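Local coordinates for protein D-alanyl-D-alanine carboxypeptidase (Vibrio cholerae, PDB 5TR7) that probably removes the terminal D-alanine from peptidoglycan precursor peptides as a penicillin-binding serine carboxypeptidase of the S11 family, at residues A[202-213]-A[225-236]. Numbering follows the deposited sequence.
With NO2 (nitrite ion), chain F.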
ATOM      1  N   THR A 202       1.967  -3.542   3.582  1.00 44.40           N
ATOM      2  CA  THR A 202       2.118  -4.945   3.702  1.00 57.15           C
ATOM      3  C   THR A 202       0.992  -5.706   2.953  1.00 49.77           C
ATOM      4  O   THR A 202      -0.036  -5.182   2.680  1.00 49.85           O
ATOM      5  CB  THR A 202       2.027  -5.164   5.205  1.00 54.75           C
ATOM      6  OG1 THR A 202       2.590  -6.400   5.538  1.00 80.07           O
ATOM      7  CG2 THR A 202       0.607  -5.026   5.694  1.00 52.38           C
ATOM      8  N   GLY A 203       1.231  -6.942   2.595  1.00 57.87           N
ATOM      9  CA  GLY A 203       0.155  -7.762   1.983  1.00 54.86           C
ATOM     10  C   GLY A 203       0.527  -9.186   1.801  1.00 51.48           C
ATOM     11  O   GLY A 203       1.703  -9.544   1.978  1.00 54.99           O
ATOM     12  N   HIS A 204      -0.431  -9.997   1.345  1.00 59.05           N
ATOM     13  CA  HIS A 204      -0.173 -11.429   1.080  1.00 59.36           C
ATOM     14  C   HIS A 204      -0.823 -11.833  -0.249  1.00 67.42           C
ATOM     15  O   HIS A 204      -1.929 -11.411  -0.556  1.00 66.20           O
ATOM     16  CB  HIS A 204      -0.749 -12.266   2.212  1.00 53.76           C
ATOM     17  CG  HIS A 204      -0.410 -13.718   2.124  1.00 60.99           C
ATOM     18  ND1 HIS A 204      -1.096 -14.602   1.322  1.00 64.18           N
ATOM     19  CD2 HIS A 204       0.567 -14.434   2.725  1.00 55.97           C
ATOM     20  CE1 HIS A 204      -0.548 -15.798   1.429  1.00 69.26           C
ATOM     21  NE2 HIS A 204       0.435 -15.728   2.309  1.00 60.26           N
ATOM     22  N   THR A 205      -0.145 -12.648  -1.043  1.00 65.16           N
ATOM     23  CA  THR A 205      -0.680 -13.146  -2.351  1.00 72.54           C
ATOM     24  C   THR A 205      -0.764 -14.659  -2.174  1.00 73.71           C
ATOM     25  O   THR A 205       0.247 -15.318  -2.053  1.00 72.31           O
ATOM     26  CB  THR A 205       0.245 -12.776  -3.510  1.00 72.19           C
ATOM     27  OG1 THR A 205       0.378 -11.345  -3.617  1.00 66.19           O
ATOM     28  CG2 THR A 205      -0.272 -13.296  -4.877  1.00 74.53           C
ATOM     29  N   SER A 206      -1.976 -15.190  -2.164  1.00 80.97           N
ATOM     30  CA  SER A 206      -2.203 -16.564  -1.696  1.00 89.55           C
ATOM     31  C   SER A 206      -1.311 -17.736  -2.163  1.00 91.70           C
ATOM     32  O   SER A 206      -0.957 -18.590  -1.318  1.00 90.03           O
ATOM     33  CB  SER A 206      -3.673 -16.902  -1.780  1.00 85.13           C
ATOM     34  OG  SER A 206      -3.937 -17.011  -3.121  1.00 88.04           O
ATOM     35  N   GLY A 207      -0.924 -17.805  -3.436  1.00 74.20           N
ATOM     36  CA  GLY A 207      -0.031 -18.911  -3.850  1.00 79.84           C
ATOM     37  C   GLY A 207       1.461 -18.583  -3.775  1.00 78.88           C
ATOM     38  O   GLY A 207       2.275 -19.471  -3.862  1.00 84.16           O
ATOM     39  N   ALA A 208       1.796 -17.311  -3.523  1.00 71.52           N
ATOM     40  CA  ALA A 208       3.193 -16.809  -3.535  1.00 71.35           C
ATOM     41  C   ALA A 208       3.801 -16.503  -2.170  1.00 70.48           C
ATOM     42  O   ALA A 208       4.905 -16.979  -1.881  1.00 70.92           O
ATOM     43  CB  ALA A 208       3.301 -15.575  -4.424  1.00 65.22           C
ATOM     44  N   GLY A 209       3.100 -15.725  -1.348  1.00 66.46           N
ATOM     45  CA  GLY A 209       3.568 -15.447   0.021  1.00 62.66           C
ATOM     46  C   GLY A 209       3.364 -14.049   0.519  1.00 54.53           C
ATOM     47  O   GLY A 209       2.516 -13.342   0.012  1.00 59.32           O
ATOM     48  N   TYR A 210       4.139 -13.660   1.518  1.00 50.46           N
ATOM     49  CA  TYR A 210       4.064 -12.356   2.113  1.00 49.29           C
ATOM     50  C   TYR A 210       4.848 -11.319   1.368  1.00 48.84           C
ATOM     51  O   TYR A 210       5.999 -11.542   0.960  1.00 55.52           O
ATOM     52  CB  TYR A 210       4.523 -12.364   3.562  1.00 49.98           C
ATOM     53  CG  TYR A 210       3.643 -13.192   4.448  1.00 52.95           C
ATOM     54  CD1 TYR A 210       2.550 -12.616   5.090  1.00 51.34           C
ATOM     55  CD2 TYR A 210       3.924 -14.500   4.717  1.00 52.24           C
ATOM     56  CE1 TYR A 210       1.755 -13.335   5.962  1.00 47.27           C
ATOM     57  CE2 TYR A 210       3.133 -15.237   5.587  1.00 58.08           C
ATOM     58  CZ  TYR A 210       2.060 -14.648   6.201  1.00 51.15           C
ATOM     59  OH  TYR A 210       1.300 -15.390   7.026  1.00 49.29           O
ATOM     60  N   ASN A 211       4.224 -10.137   1.271  1.00 47.08           N
ATOM     61  CA  ASN A 211       4.803  -9.033   0.596  1.00 46.18           C
ATOM     62  C   ASN A 211       5.008  -7.807   1.468  1.00 49.08           C
ATOM     63  O   ASN A 211       4.223  -7.541   2.345  1.00 48.35           O
ATOM     64  CB  ASN A 211       3.811  -8.624  -0.470  1.00 49.75           C
ATOM     65  CG  ASN A 211       3.390  -9.776  -1.336  1.00 54.72           C
ATOM     66  OD1 ASN A 211       4.191 -10.653  -1.665  1.00 60.16           O
ATOM     67  ND2 ASN A 211       2.117  -9.777  -1.708  1.00 59.38           N
ATOM     68  N   LEU A 212       5.995  -6.982   1.100  1.00 51.56           N
ATOM     69  CA  LEU A 212       6.178  -5.705   1.706  1.00 46.33           C
ATOM     70  C   LEU A 212       6.712  -4.664   0.748  1.00 45.19           C
ATOM     71  O   LEU A 212       7.670  -4.918   0.038  1.00 47.49           O
ATOM     72  CB  LEU A 212       7.175  -5.816   2.863  1.00 48.15           C
ATOM     73  CG  LEU A 212       7.448  -4.491   3.602  1.00 48.94           C
ATOM     74  CD1 LEU A 212       6.193  -3.809   4.139  1.00 52.32           C
ATOM     75  CD2 LEU A 212       8.382  -4.780   4.777  1.00 50.70           C
ATOM     76  N   VAL A 213       6.113  -3.488   0.758  1.00 47.87           N
ATOM     77  CA  VAL A 213       6.643  -2.318   0.039  1.00 49.01           C
ATOM     78  C   VAL A 213       7.162  -1.446   1.172  1.00 44.01           C
ATOM     79  O   VAL A 213       6.372  -1.006   1.984  1.00 44.30           O
ATOM     80  CB  VAL A 213       5.618  -1.568  -0.788  1.00 51.91           C
ATOM     81  CG1 VAL A 213       6.252  -0.389  -1.485  1.00 55.89           C
ATOM     82  CG2 VAL A 213       5.127  -2.466  -1.844  1.00 49.55           C
ATOM     83  N   ALA A 225      11.896  -0.122  -1.357  1.00 46.67           N
ATOM     84  CA  ALA A 225      12.075  -1.556  -1.629  1.00 47.44           C
ATOM     85  C   ALA A 225      10.755  -2.302  -1.684  1.00 48.23           C
ATOM     86  O   ALA A 225       9.769  -1.930  -1.027  1.00 45.53           O
ATOM     87  CB  ALA A 225      12.950  -2.202  -0.567  1.00 49.80           C
ATOM     88  N   VAL A 226      10.698  -3.262  -2.585  1.00 46.47           N
ATOM     89  CA  VAL A 226       9.508  -4.091  -2.706  1.00 53.20           C
ATOM     90  C   VAL A 226       9.989  -5.542  -2.641  1.00 51.23           C
ATOM     91  O   VAL A 226      10.937  -5.932  -3.345  1.00 55.19           O
ATOM     92  CB  VAL A 226       8.827  -3.869  -4.072  1.00 51.32           C
ATOM     93  CG1 VAL A 226       7.627  -4.761  -4.219  1.00 57.18           C
ATOM     94  CG2 VAL A 226       8.466  -2.417  -4.235  1.00 51.40           C
ATOM     95  N   VAL A 227       9.355  -6.323  -1.787  1.00 51.46           N
ATOM     96  CA  VAL A 227       9.702  -7.771  -1.647  1.00 52.31           C
ATOM     97  C   VAL A 227       8.395  -8.517  -1.780  1.00 48.10           C
ATOM     98  O   VAL A 227       7.441  -8.205  -1.124  1.00 48.77           O
ATOM     99  CB  VAL A 227      10.450  -8.035  -0.322  1.00 53.59           C
ATOM    100  CG1 VAL A 227      10.747  -9.489  -0.124  1.00 60.67           C
ATOM    101  CG2 VAL A 227      11.783  -7.293  -0.360  1.00 56.55           C
ATOM    102  N   MET A 228       8.347  -9.465  -2.696  1.00 54.18           N
ATOM    103  CA  MET A 228       7.120 -10.233  -2.933  1.00 57.76           C
ATOM    104  C   MET A 228       7.350 -11.695  -2.774  1.00 50.68           C
ATOM    105  O   MET A 228       8.314 -12.223  -3.281  1.00 56.73           O
ATOM    106  CB  MET A 228       6.615 -10.024  -4.378  1.00 56.74           C
ATOM    107  CG  MET A 228       6.487  -8.554  -4.732  1.00 62.69           C
ATOM    108  SD  MET A 228       5.185  -7.671  -3.848  1.00 65.54           S
ATOM    109  CE  MET A 228       3.792  -8.389  -4.823  1.00 64.92           C
ATOM    110  N   GLY A 229       6.433 -12.341  -2.079  1.00 50.45           N
ATOM    111  CA  GLY A 229       6.495 -13.774  -1.964  1.00 53.56           C
ATOM    112  C   GLY A 229       7.508 -14.345  -1.014  1.00 50.99           C
ATOM    113  O   GLY A 229       8.214 -15.220  -1.398  1.00 56.75           O
ATOM    114  N   THR A 230       7.577 -13.828   0.207  1.00 52.71           N
ATOM    115  CA  THR A 230       8.444 -14.387   1.274  1.00 50.81           C
ATOM    116  C   THR A 230       7.641 -15.440   2.014  1.00 57.51           C
ATOM    117  O   THR A 230       6.411 -15.446   2.021  1.00 59.69           O
ATOM    118  CB  THR A 230       8.921 -13.361   2.302  1.00 49.43           C
ATOM    119  OG1 THR A 230       7.809 -12.664   2.850  1.00 51.99           O
ATOM    120  CG2 THR A 230       9.833 -12.347   1.604  1.00 55.21           C
ATOM    121  N   ASP A 231       8.331 -16.374   2.624  1.00 60.12           N
ATOM    122  CA  ASP A 231       7.663 -17.453   3.323  1.00 62.02           C
ATOM    123  C   ASP A 231       6.942 -17.158   4.644  1.00 55.83           C
ATOM    124  O   ASP A 231       6.117 -17.943   5.011  1.00 56.54           O
ATOM    125  CB  ASP A 231       8.643 -18.631   3.436  1.00 66.53           C
ATOM    126  CG  ASP A 231       8.903 -19.311   2.048  1.00 68.13           C
ATOM    127  OD1 ASP A 231       8.175 -19.040   1.069  1.00 61.25           O
ATOM    128  OD2 ASP A 231       9.801 -20.172   1.953  1.00 76.05           O
ATOM    129  N   ASN A 232       7.231 -16.074   5.343  1.00 52.08           N
ATOM    130  CA  ASN A 232       6.558 -15.790   6.623  1.00 51.59           C
ATOM    131  C   ASN A 232       6.846 -14.387   6.996  1.00 49.47           C
ATOM    132  O   ASN A 232       7.680 -13.753   6.353  1.00 54.87           O
ATOM    133  CB  ASN A 232       7.052 -16.734   7.726  1.00 56.44           C
ATOM    134  CG  ASN A 232       8.544 -16.744   7.822  1.00 62.27           C
ATOM    135  OD1 ASN A 232       9.168 -15.764   8.243  1.00 61.43           O
ATOM    136  ND2 ASN A 232       9.142 -17.836   7.401  1.00 69.46           N
ATOM    137  N   GLU A 233       6.136 -13.892   7.998  1.00 50.19           N
ATOM    138  CA  GLU A 233       6.279 -12.508   8.427  1.00 51.28           C
ATOM    139  C   GLU A 233       7.705 -12.150   8.839  1.00 55.08           C
ATOM    140  O   GLU A 233       8.152 -11.065   8.515  1.00 64.23           O
ATOM    141  CB  GLU A 233       5.247 -12.113   9.468  1.00 55.60           C
ATOM    142  CG  GLU A 233       3.885 -11.936   8.805  1.00 61.49           C
ATOM    143  CD  GLU A 233       2.863 -11.346   9.719  1.00 64.25           C
ATOM    144  OE1 GLU A 233       2.328 -12.114  10.535  1.00 66.96           O
ATOM    145  OE2 GLU A 233       2.551 -10.121   9.581  1.00 63.64           O
ATOM    146  N   ASN A 234       8.438 -13.071   9.468  1.00 54.29           N
ATOM    147  CA  ASN A 234       9.817 -12.768   9.863  1.00 59.12           C
ATOM    148  C   ASN A 234      10.743 -12.553   8.697  1.00 59.57           C
ATOM    149  O   ASN A 234      11.500 -11.580   8.700  1.00 54.58           O
ATOM    150  CB  ASN A 234      10.320 -13.812  10.813  1.00 60.05           C
ATOM    151  CG  ASN A 234       9.589 -13.726  12.140  1.00 70.27           C
ATOM    152  OD1 ASN A 234       9.109 -12.622  12.543  1.00 77.29           O
ATOM    153  ND2 ASN A 234       9.493 -14.850  12.841  1.00 78.60           N
ATOM    154  N   ALA A 235      10.582 -13.392   7.666  1.00 53.57           N
ATOM    155  CA  ALA A 235      11.346 -13.263   6.478  1.00 50.04           C
ATOM    156  C   ALA A 235      10.957 -11.949   5.775  1.00 53.14           C
ATOM    157  O   ALA A 235      11.826 -11.227   5.307  1.00 55.95           O
ATOM    158  CB  ALA A 235      11.098 -14.468   5.563  1.00 56.40           C
ATOM    159  N   ARG A 236       9.676 -11.631   5.682  1.00 52.39           N
ATOM    160  CA  ARG A 236       9.275 -10.361   5.053  1.00 53.64           C
ATOM    161  C   ARG A 236      10.095  -9.149   5.683  1.00 49.18           C
ATOM    162  O   ARG A 236      10.693  -8.327   4.978  1.00 52.11           O
ATOM    163  CB  ARG A 236       7.786 -10.173   5.255  1.00 53.51           C
ATOM    164  CG  ARG A 236       7.294  -8.806   4.909  1.00 56.70           C
ATOM    165  CD  ARG A 236       5.817  -8.778   4.725  1.00 58.92           C
ATOM    166  NE  ARG A 236       4.998  -8.988   5.930  1.00 56.80           N
ATOM    167  CZ  ARG A 236       3.670  -9.113   5.843  1.00 57.32           C
ATOM    168  NH1 ARG A 236       3.070  -9.095   4.647  1.00 51.30           N
ATOM    169  NH2 ARG A 236       2.903  -9.269   6.900  1.00 63.42           N
TER
HETATM  170  N   NO2 F 403       6.089  -7.424   8.579  1.00 72.24           N
HETATM  171  O1  NO2 F 403       6.333  -7.111   9.726  1.00 72.50           O
HETATM  172  O2  NO2 F 403       5.478  -8.664   8.496  1.00 68.05           O
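Thr202 faces the guanidinium group of Arg236 in the five-stranded antiparallel sheet of the beta-lactamase-like fold, where hairpin 209-218/221-230 lies beside strand 196-205 and helix 233-251 packs over one face. Its OG1 lies over one guanidinium face, 2.9 Å from Arg236 NH1 but at a poor angle for a hydrogen bond; neighbouring Lys201 is the predicted substrate-binding residue. At the turn, Gly209, whose phi is positive (141°), sits against Gly229, their CA atoms 3.9 Å apart. Gly229 and Thr230 then both face Tyr210 in a G1 beta bulge. Tyr210 O takes a nearly straight bond from Thr230 N and a second from Thr230 OG1, which comes from above the carbonyl plane. The Tyr210 ring presents its CD1 edge to the other guanidinium face, the two planes 74° apart, while Glu233 CG makes a CH-pi contact over a ring face. Asn211 OD1 accepts from Gly229 N at 2.8 Å and ND2 donates to Thr205 OG1 in the amide plane, together fixing the amide's rotation. A bend at chi3 (69°) turns the Arg236 guanidinium toward the strand, where NH1 reaches Asn211 O at 3.0 Å; NH2 forms a salt bridge with Glu233 OE2, its hydrogen bond weak, and NE binds O2 of a nitrite, probably from the crystallisation liquor, at 2.6 Å. Leu212 pairs with Val227 through two backbone bonds, and its CB packs on Arg236 CG. Val213 and Val226 lie side by side, pointing the same way, CG1 of Val213 4.1 Å from Val226 CG2.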